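Local coordinates for protein putative exotoxin (superantigen) (Streptococcus pyogenes, PDB 1TY0) that probably acts as a superantigen toxin, binds zinc and can use a common surface for T-cell receptor binding and dimerization, at residues Asn27-Tyr32 / Thr65-Val70; Asn107-Gly112 / His203-Leu208. All coordinates share one frame; numbering follows the deposited sequence.

Contact 1 (Asn27-Tyr32 / Thr65-Val70); sequences NCNIDY and TKNQKV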
ATOM      1  N   ASN A  27      -1.313  -3.224 -19.562  1.00 11.93           N
ATOM      2  CA  ASN A  27      -1.625  -4.173 -20.631  1.00 13.48           C
ATOM      3  C   ASN A  27      -2.242  -5.469 -20.105  1.00 14.64           C
ATOM      4  O   ASN A  27      -1.750  -6.564 -20.376  1.00 15.09           O
ATOM      5  CB  ASN A  27      -0.348  -4.465 -21.426  1.00 17.80           C
ATOM      6  CG  ASN A  27      -0.614  -5.258 -22.689  1.00 20.93           C
ATOM      7  OD1 ASN A  27      -1.561  -4.978 -23.422  1.00 25.81           O
ATOM      8  ND2 ASN A  27       0.233  -6.244 -22.957  1.00 27.24           N
ATOM      9  N   CYS A  28      -3.339  -5.327 -19.366  1.00 12.85           N
ATOM     10  CA  CYS A  28      -4.045  -6.459 -18.775  1.00 13.45           C
ATOM     11  C   CYS A  28      -5.338  -6.746 -19.523  1.00 13.24           C
ATOM     12  O   CYS A  28      -6.006  -5.832 -19.999  1.00 14.17           O
ATOM     13  CB  CYS A  28      -4.376  -6.156 -17.318  1.00 14.55           C
ATOM     14  SG  CYS A  28      -2.920  -5.747 -16.355  1.00 19.49           S
ATOM     15  N   ASN A  29      -5.706  -8.016 -19.595  1.00 12.82           N
ATOM     16  CA  ASN A  29      -6.914  -8.403 -20.312  1.00 11.69           C
ATOM     17  C   ASN A  29      -8.199  -8.326 -19.502  1.00 11.53           C
ATOM     18  O   ASN A  29      -8.251  -8.776 -18.354  1.00 12.00           O
ATOM     19  CB  ASN A  29      -6.769  -9.826 -20.851  1.00 14.20           C
ATOM     20  CG  ASN A  29      -7.921 -10.225 -21.746  1.00 13.19           C
ATOM     21  OD1 ASN A  29      -8.831 -10.947 -21.334  1.00 15.73           O
ATOM     22  ND2 ASN A  29      -7.899  -9.738 -22.978  1.00 13.77           N
ATOM     23  N   ILE A  30      -9.236  -7.752 -20.105  1.00 11.85           N
ATOM     24  CA  ILE A  30     -10.544  -7.680 -19.459  1.00 10.35           C
ATOM     25  C   ILE A  30     -11.165  -9.054 -19.668  1.00 11.66           C
ATOM     26  O   ILE A  30     -11.580  -9.389 -20.778  1.00 11.26           O
ATOM     27  CB  ILE A  30     -11.469  -6.629 -20.119  1.00 10.38           C
ATOM     28  CG1 ILE A  30     -10.903  -5.222 -19.901  1.00 10.72           C
ATOM     29  CG2 ILE A  30     -12.879  -6.728 -19.525  1.00 12.24           C
ATOM     30  CD1 ILE A  30     -11.755  -4.111 -20.491  1.00 13.29           C
ATOM     31  N   ASP A  31     -11.219  -9.853 -18.609  1.00  9.81           N
ATOM     32  CA  ASP A  31     -11.789 -11.194 -18.712  1.00 11.37           C
ATOM     33  C   ASP A  31     -13.307 -11.183 -18.726  1.00 11.19           C
ATOM     34  O   ASP A  31     -13.940 -12.000 -19.405  1.00 12.40           O
ATOM     35  CB  ASP A  31     -11.303 -12.081 -17.563  1.00 11.24           C
ATOM     36  CG  ASP A  31      -9.938 -12.689 -17.830  1.00 13.17           C
ATOM     37  OD1 ASP A  31      -9.401 -12.501 -18.941  1.00 14.43           O
ATOM     38  OD2 ASP A  31      -9.401 -13.365 -16.932  1.00 14.42           O
ATOM     39  N   TYR A  32     -13.899 -10.266 -17.975  1.00 11.37           N
ATOM     40  CA  TYR A  32     -15.353 -10.188 -17.928  1.00 10.59           C
ATOM     41  C   TYR A  32     -15.829  -8.806 -17.506  1.00 12.73           C
ATOM     42  O   TYR A  32     -15.138  -8.096 -16.762  1.00 12.70           O
ATOM     43  CB  TYR A  32     -15.900 -11.245 -16.959  1.00 10.86           C
ATOM     44  CG  TYR A  32     -17.355 -11.566 -17.182  1.00 11.40           C
ATOM     45  CD1 TYR A  32     -17.766 -12.273 -18.314  1.00 12.68           C
ATOM     46  CD2 TYR A  32     -18.327 -11.139 -16.281  1.00 12.75           C
ATOM     47  CE1 TYR A  32     -19.112 -12.545 -18.541  1.00 13.32           C
ATOM     48  CE2 TYR A  32     -19.679 -11.405 -16.500  1.00 15.05           C
ATOM     49  CZ  TYR A  32     -20.061 -12.110 -17.631  1.00 13.52           C
ATOM     50  OH  TYR A  32     -21.394 -12.375 -17.841  1.00 13.72           O
ATOM     51  N   THR A  65     -15.028  -3.517 -23.839  1.00 17.85           N
ATOM     52  CA  THR A  65     -15.466  -4.808 -24.360  1.00 18.65           C
ATOM     53  C   THR A  65     -14.562  -5.916 -23.824  1.00 17.94           C
ATOM     54  O   THR A  65     -13.385  -5.683 -23.550  1.00 17.60           O
ATOM     55  CB  THR A  65     -15.438  -4.838 -25.909  1.00 21.82           C
ATOM     56  OG1 THR A  65     -14.083  -4.826 -26.366  1.00 24.84           O
ATOM     57  CG2 THR A  65     -16.160  -3.630 -26.478  1.00 23.36           C
ATOM     58  N   LYS A  66     -15.109  -7.118 -23.660  1.00 16.60           N
ATOM     59  CA  LYS A  66     -14.307  -8.227 -23.157  1.00 17.32           C
ATOM     60  C   LYS A  66     -13.089  -8.455 -24.037  1.00 18.12           C
ATOM     61  O   LYS A  66     -13.136  -8.262 -25.255  1.00 16.67           O
ATOM     62  CB  LYS A  66     -15.124  -9.524 -23.087  1.00 18.33           C
ATOM     63  CG  LYS A  66     -16.226  -9.524 -22.048  1.00 20.57           C
ATOM     64  CD  LYS A  66     -16.903 -10.887 -21.965  1.00 20.83           C
ATOM     65  CE  LYS A  66     -17.585 -11.257 -23.274  1.00 23.65           C
ATOM     66  NZ  LYS A  66     -18.274 -12.578 -23.197  1.00 24.28           N
ATOM     67  N   ASN A  67     -12.003  -8.860 -23.389  1.00 16.88           N
ATOM     68  CA  ASN A  67     -10.724  -9.153 -24.022  1.00 17.38           C
ATOM     69  C   ASN A  67      -9.981  -7.951 -24.590  1.00 17.35           C
ATOM     70  O   ASN A  67      -9.042  -8.095 -25.369  1.00 19.78           O
ATOM     71  CB  ASN A  67     -10.901 -10.247 -25.069  1.00 19.04           C
ATOM     72  CG  ASN A  67     -11.410 -11.532 -24.455  1.00 18.96           C
ATOM     73  OD1 ASN A  67     -10.912 -11.967 -23.414  1.00 16.93           O
ATOM     74  ND2 ASN A  67     -12.410 -12.142 -25.082  1.00 19.98           N
ATOM     75  N   GLN A  68     -10.413  -6.765 -24.181  1.00 17.71           N
ATOM     76  CA  GLN A  68      -9.756  -5.529 -24.574  1.00 17.51           C
ATOM     77  C   GLN A  68      -8.626  -5.420 -23.551  1.00 16.65           C
ATOM     78  O   GLN A  68      -8.776  -5.876 -22.414  1.00 14.92           O
ATOM     79  CB  GLN A  68     -10.712  -4.344 -24.408  1.00 18.81           C
ATOM     80  CG  GLN A  68     -10.124  -2.984 -24.740  1.00 21.62           C
ATOM     81  CD  GLN A  68     -11.084  -1.842 -24.432  1.00 24.53           C
ATOM     82  OE1 GLN A  68     -12.296  -2.049 -24.289  1.00 19.79           O
ATOM     83  NE2 GLN A  68     -10.549  -0.624 -24.339  1.00 23.77           N
ATOM     84  N   LYS A  69      -7.497  -4.844 -23.952  1.00 14.42           N
ATOM     85  CA  LYS A  69      -6.375  -4.673 -23.038  1.00 15.32           C
ATOM     86  C   LYS A  69      -6.524  -3.332 -22.337  1.00 14.87           C
ATOM     87  O   LYS A  69      -6.866  -2.325 -22.961  1.00 13.60           O
ATOM     88  CB  LYS A  69      -5.046  -4.717 -23.798  1.00 17.23           C
ATOM     89  CG  LYS A  69      -4.727  -6.067 -24.423  1.00 19.95           C
ATOM     90  CD  LYS A  69      -4.624  -7.151 -23.364  1.00 22.01           C
ATOM     91  CE  LYS A  69      -4.309  -8.509 -23.984  1.00 24.89           C
ATOM     92  NZ  LYS A  69      -5.386  -8.969 -24.901  1.00 29.82           N
ATOM     93  N   VAL A  70      -6.280  -3.320 -21.033  1.00 12.98           N
ATOM     94  CA  VAL A  70      -6.395  -2.092 -20.264  1.00 11.87           C
ATOM     95  C   VAL A  70      -5.265  -1.934 -19.267  1.00 11.01           C
ATOM     96  O   VAL A  70      -4.543  -2.886 -18.962  1.00 12.29           O
ATOM     97  CB  VAL A  70      -7.723  -2.042 -19.468  1.00 13.45           C
ATOM     98  CG1 VAL A  70      -8.912  -2.031 -20.421  1.00 11.88           C
ATOM     99  CG2 VAL A  70      -7.811  -3.233 -18.526  1.00 12.59           C
TER
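Cys-28 and Val-70 face each other as an antiparallel hydrogen-bonded pair in the OB-fold domain of the superantigen. Cys-28 N donates a hydrogen bond to Val-70 O at 2.8 Å, almost straight at 172°. Val-70 N returns the bond to Cys-28 O at 2.7 Å. Asn-27 also faces Val-70, which makes a G1 beta bulge where segment 27-32 turns its corner at Asn-27. Asn-27 N is instead satisfied by the side chain of Asn-71. Further along, Ile-30 N donates to Gln-68 O at 3.0 Å, and Ile-30 O accepts from Asn-67 N at 2.7 Å. Asn-67 lies in the type II turn Thr-65 to Gln-68. This turn is closed by Gln-68 N to Thr-65 O and again by Thr-65 N to Gln-68 OE1, which lies 3.1 Å away. The extended side chain of Gln-68, with CG anti to the backbone N (chi1 178°), carries OE1 to Thr-65 N. The side chains of Ile-30 and Val-70 cross at about a right angle. Ile-40 of strand 37-41 and Phe-64 touch both. The apolar contact closes with Ile-30 CD1 against Val-70 CG1 at 3.5 Å.

Contact 2 (Asn107-Gly112 / His203-Leu208); sequences NLLIDG and HFDIYL
Asn-107 to Ile-110 runs parallel to Asp-205 to Leu-208, with the two strand axes 4.7 Å apart at their closest and 17° from parallel. The pair joins the first and last strands of the five-stranded beta-grasp sheet. Five backbone bonds hold the register. Asn-107 uses both its N, to Phe-204 O, and its O, from Ile-206 N. Leu-109 does the same with Ile-206 O and Leu-208 N. Asp-111 N then donates to Leu-208 O, which also accepts from water 1 at 2.9 Å. That water accepts from Gly-112 N, and it links Gly-112 N to Leu-208 O just beyond the end of strand 105-110.

On one face Asn-107 and Asp-205 lie side by side, their amide and carboxylate planes 15° apart. Asn-107 ND2 donates to Asp-205 OD1 at 3.0 Å, and the oxygen lies in the amide plane. Both residues have the first side-chain torsion near -65°. On a parallel pair with both side chains on one face, this shared torsion keeps the two groups side by side. Next along this face, Leu-109 CD2 rests 3.7 Å from Tyr-207 CE1. The opposite face is apolar. Leu-108 CD1 meets Ile-206 CG2 at 3.7 Å and Leu-208 CD1 at 4.1 Å. Helix 131-146 covers this side, with Ile-138 and Leu-142 on Ile-206 and Tyr-146 on Leu-108.

His-203 and Asp-205 bind zinc together with His-169, although no metal is bound to this chain in the model. The side chain of His-203 is about 5 Å from that of His-169. Asn-107 would then probably be a second-shell partner of the zinc site: its N-H grips one carboxylate oxygen of Asp-205 and would probably limit how that ligand can rotate.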
ATOM      1  N   ASN A 107       0.844  24.867 -11.371  1.00 22.27           N
ATOM      2  CA  ASN A 107       1.048  26.031 -10.521  1.00 21.95           C
ATOM      3  C   ASN A 107       0.599  25.724  -9.106  1.00 22.06           C
ATOM      4  O   ASN A 107      -0.434  25.085  -8.896  1.00 20.39           O
ATOM      5  CB  ASN A 107       0.242  27.225 -11.038  1.00 24.18           C
ATOM      6  CG  ASN A 107       0.690  27.683 -12.407  1.00 24.50           C
ATOM      7  OD1 ASN A 107       1.839  28.086 -12.592  1.00 28.11           O
ATOM      8  ND2 ASN A 107      -0.215  27.624 -13.378  1.00 25.77           N
ATOM      9  N   LEU A 108       1.385  26.175  -8.138  1.00 21.22           N
ATOM     10  CA  LEU A 108       1.057  25.977  -6.738  1.00 21.78           C
ATOM     11  C   LEU A 108       0.736  27.336  -6.131  1.00 21.70           C
ATOM     12  O   LEU A 108       1.628  28.168  -5.965  1.00 22.48           O
ATOM     13  CB  LEU A 108       2.237  25.359  -5.991  1.00 21.71           C
ATOM     14  CG  LEU A 108       2.121  25.346  -4.462  1.00 23.68           C
ATOM     15  CD1 LEU A 108       0.981  24.439  -4.009  1.00 23.17           C
ATOM     16  CD2 LEU A 108       3.435  24.882  -3.878  1.00 26.22           C
ATOM     17  N   LEU A 109      -0.536  27.557  -5.818  1.00 21.16           N
ATOM     18  CA  LEU A 109      -0.970  28.810  -5.219  1.00 21.31           C
ATOM     19  C   LEU A 109      -1.400  28.602  -3.775  1.00 21.73           C
ATOM     20  O   LEU A 109      -2.096  27.633  -3.453  1.00 20.67           O
ATOM     21  CB  LEU A 109      -2.132  29.416  -6.008  1.00 21.28           C
ATOM     22  CG  LEU A 109      -1.807  29.884  -7.430  1.00 21.80           C
ATOM     23  CD1 LEU A 109      -1.750  28.690  -8.362  1.00 23.76           C
ATOM     24  CD2 LEU A 109      -2.866  30.862  -7.899  1.00 21.56           C
ATOM     25  N   ILE A 110      -0.974  29.515  -2.912  1.00 19.77           N
ATOM     26  CA  ILE A 110      -1.322  29.462  -1.500  1.00 21.68           C
ATOM     27  C   ILE A 110      -1.924  30.807  -1.128  1.00 21.60           C
ATOM     28  O   ILE A 110      -1.282  31.850  -1.270  1.00 22.18           O
ATOM     29  CB  ILE A 110      -0.091  29.182  -0.632  1.00 20.11           C
ATOM     30  CG1 ILE A 110       0.564  27.876  -1.089  1.00 22.02           C
ATOM     31  CG2 ILE A 110      -0.499  29.096   0.832  1.00 22.69           C
ATOM     32  CD1 ILE A 110       1.814  27.504  -0.335  1.00 22.28           C
ATOM     33  N   ASP A 111      -3.164  30.767  -0.657  1.00 22.08           N
ATOM     34  CA  ASP A 111      -3.898  31.967  -0.293  1.00 23.10           C
ATOM     35  C   ASP A 111      -3.988  32.927  -1.476  1.00 24.13           C
ATOM     36  O   ASP A 111      -3.780  34.135  -1.343  1.00 23.25           O
ATOM     37  CB  ASP A 111      -3.262  32.642   0.927  1.00 23.33           C
ATOM     38  CG  ASP A 111      -3.483  31.844   2.202  1.00 23.00           C
ATOM     39  OD1 ASP A 111      -4.555  31.213   2.316  1.00 24.95           O
ATOM     40  OD2 ASP A 111      -2.602  31.850   3.089  1.00 24.95           O
ATOM     41  N   GLY A 112      -4.296  32.360  -2.640  1.00 24.21           N
ATOM     42  CA  GLY A 112      -4.451  33.144  -3.854  1.00 24.04           C
ATOM     43  C   GLY A 112      -3.199  33.674  -4.529  1.00 23.85           C
ATOM     44  O   GLY A 112      -3.298  34.387  -5.527  1.00 24.72           O
ATOM     45  N   HIS A 203      -2.313  21.776 -18.150  1.00 24.52           N
ATOM     46  CA  HIS A 203      -1.549  21.974 -16.925  1.00 23.96           C
ATOM     47  C   HIS A 203      -2.491  21.778 -15.752  1.00 22.57           C
ATOM     48  O   HIS A 203      -3.665  21.464 -15.934  1.00 23.28           O
ATOM     49  CB  HIS A 203      -0.968  23.389 -16.869  1.00 24.68           C
ATOM     50  CG  HIS A 203      -2.005  24.467 -16.879  1.00 25.84           C
ATOM     51  ND1 HIS A 203      -2.716  24.807 -18.011  1.00 26.90           N
ATOM     52  CD2 HIS A 203      -2.480  25.258 -15.886  1.00 25.80           C
ATOM     53  CE1 HIS A 203      -3.583  25.759 -17.715  1.00 26.29           C
ATOM     54  NE2 HIS A 203      -3.461  26.051 -16.433  1.00 25.76           N
ATOM     55  N   PHE A 204      -1.976  21.961 -14.545  1.00 22.10           N
ATOM     56  CA  PHE A 204      -2.805  21.819 -13.363  1.00 21.28           C
ATOM     57  C   PHE A 204      -2.509  22.959 -12.404  1.00 22.59           C
ATOM     58  O   PHE A 204      -1.504  23.660 -12.536  1.00 22.64           O
ATOM     59  CB  PHE A 204      -2.549  20.466 -12.684  1.00 20.44           C
ATOM     60  CG  PHE A 204      -1.233  20.376 -11.968  1.00 19.66           C
ATOM     61  CD1 PHE A 204      -1.114  20.798 -10.650  1.00 20.63           C
ATOM     62  CD2 PHE A 204      -0.110  19.864 -12.611  1.00 18.56           C
ATOM     63  CE1 PHE A 204       0.107  20.710  -9.978  1.00 21.93           C
ATOM     64  CE2 PHE A 204       1.113  19.771 -11.953  1.00 19.49           C
ATOM     65  CZ  PHE A 204       1.224  20.195 -10.633  1.00 20.91           C
ATOM     66  N   ASP A 205      -3.406  23.149 -11.450  1.00 21.42           N
ATOM     67  CA  ASP A 205      -3.254  24.186 -10.450  1.00 21.75           C
ATOM     68  C   ASP A 205      -3.589  23.568  -9.109  1.00 20.12           C
ATOM     69  O   ASP A 205      -4.537  22.797  -8.996  1.00 21.81           O
ATOM     70  CB  ASP A 205      -4.221  25.348 -10.708  1.00 24.08           C
ATOM     71  CG  ASP A 205      -3.876  26.138 -11.953  1.00 26.81           C
ATOM     72  OD1 ASP A 205      -2.775  26.725 -11.999  1.00 27.10           O
ATOM     73  OD2 ASP A 205      -4.709  26.178 -12.884  1.00 28.83           O
ATOM     74  N   ILE A 206      -2.790  23.894  -8.103  1.00 19.58           N
ATOM     75  CA  ILE A 206      -3.020  23.421  -6.750  1.00 18.71           C
ATOM     76  C   ILE A 206      -3.291  24.681  -5.943  1.00 19.50           C
ATOM     77  O   ILE A 206      -2.445  25.574  -5.885  1.00 19.67           O
ATOM     78  CB  ILE A 206      -1.780  22.726  -6.149  1.00 19.42           C
ATOM     79  CG1 ILE A 206      -1.480  21.433  -6.906  1.00 19.66           C
ATOM     80  CG2 ILE A 206      -2.021  22.421  -4.670  1.00 19.06           C
ATOM     81  CD1 ILE A 206      -0.206  20.743  -6.444  1.00 22.38           C
ATOM     82  N   TYR A 207      -4.476  24.758  -5.347  1.00 17.75           N
ATOM     83  CA  TYR A 207      -4.848  25.910  -4.530  1.00 19.79           C
ATOM     84  C   TYR A 207      -4.906  25.494  -3.068  1.00 18.94           C
ATOM     85  O   TYR A 207      -5.757  24.695  -2.687  1.00 19.34           O
ATOM     86  CB  TYR A 207      -6.228  26.432  -4.935  1.00 20.81           C
ATOM     87  CG  TYR A 207      -6.313  27.018  -6.327  1.00 23.96           C
ATOM     88  CD1 TYR A 207      -5.890  28.322  -6.586  1.00 25.62           C
ATOM     89  CD2 TYR A 207      -6.837  26.274  -7.381  1.00 24.65           C
ATOM     90  CE1 TYR A 207      -5.994  28.870  -7.865  1.00 26.79           C
ATOM     91  CE2 TYR A 207      -6.943  26.810  -8.659  1.00 26.70           C
ATOM     92  CZ  TYR A 207      -6.523  28.106  -8.896  1.00 27.30           C
ATOM     93  OH  TYR A 207      -6.648  28.636 -10.161  1.00 30.37           O
ATOM     94  N   LEU A 208      -3.999  26.013  -2.252  1.00 18.13           N
ATOM     95  CA  LEU A 208      -4.015  25.697  -0.831  1.00 17.97           C
ATOM     96  C   LEU A 208      -4.436  26.953  -0.075  1.00 19.29           C
ATOM     97  O   LEU A 208      -4.030  28.060  -0.430  1.00 19.14           O
ATOM     98  CB  LEU A 208      -2.633  25.251  -0.358  1.00 18.12           C
ATOM     99  CG  LEU A 208      -2.093  23.977  -1.005  1.00 17.73           C
ATOM    100  CD1 LEU A 208      -0.743  23.629  -0.392  1.00 18.91           C
ATOM    101  CD2 LEU A 208      -3.085  22.847  -0.798  1.00 19.61           C
TER
HETATM  102  O   HOH W   1      -4.790  29.368  -2.931  1.00 21.24           O

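Overall arrangement
After helix 5-18 the chain forms strands 23-26 and 28-33. Contact 1, in the OB-fold domain, closes a loop of 32 intervening residues, which includes strands 37-41 and 51-55, and joins strands 28-33 and 69-74. The chain then runs on through strand 84-93 to the beta-grasp domain. Contact 2 opens there and closes a longer loop of 90 residues that holds helix 131-146, tying strand 105-110 to strand 201-209 near the C terminus. The two loops follow in series and neither nest nor cross. The centres of contact 1 and contact 2 are about 37 Å apart, on opposite sides of the chain's centre. The nearest atoms of contact 1 and contact 2 are about 23 Å apart.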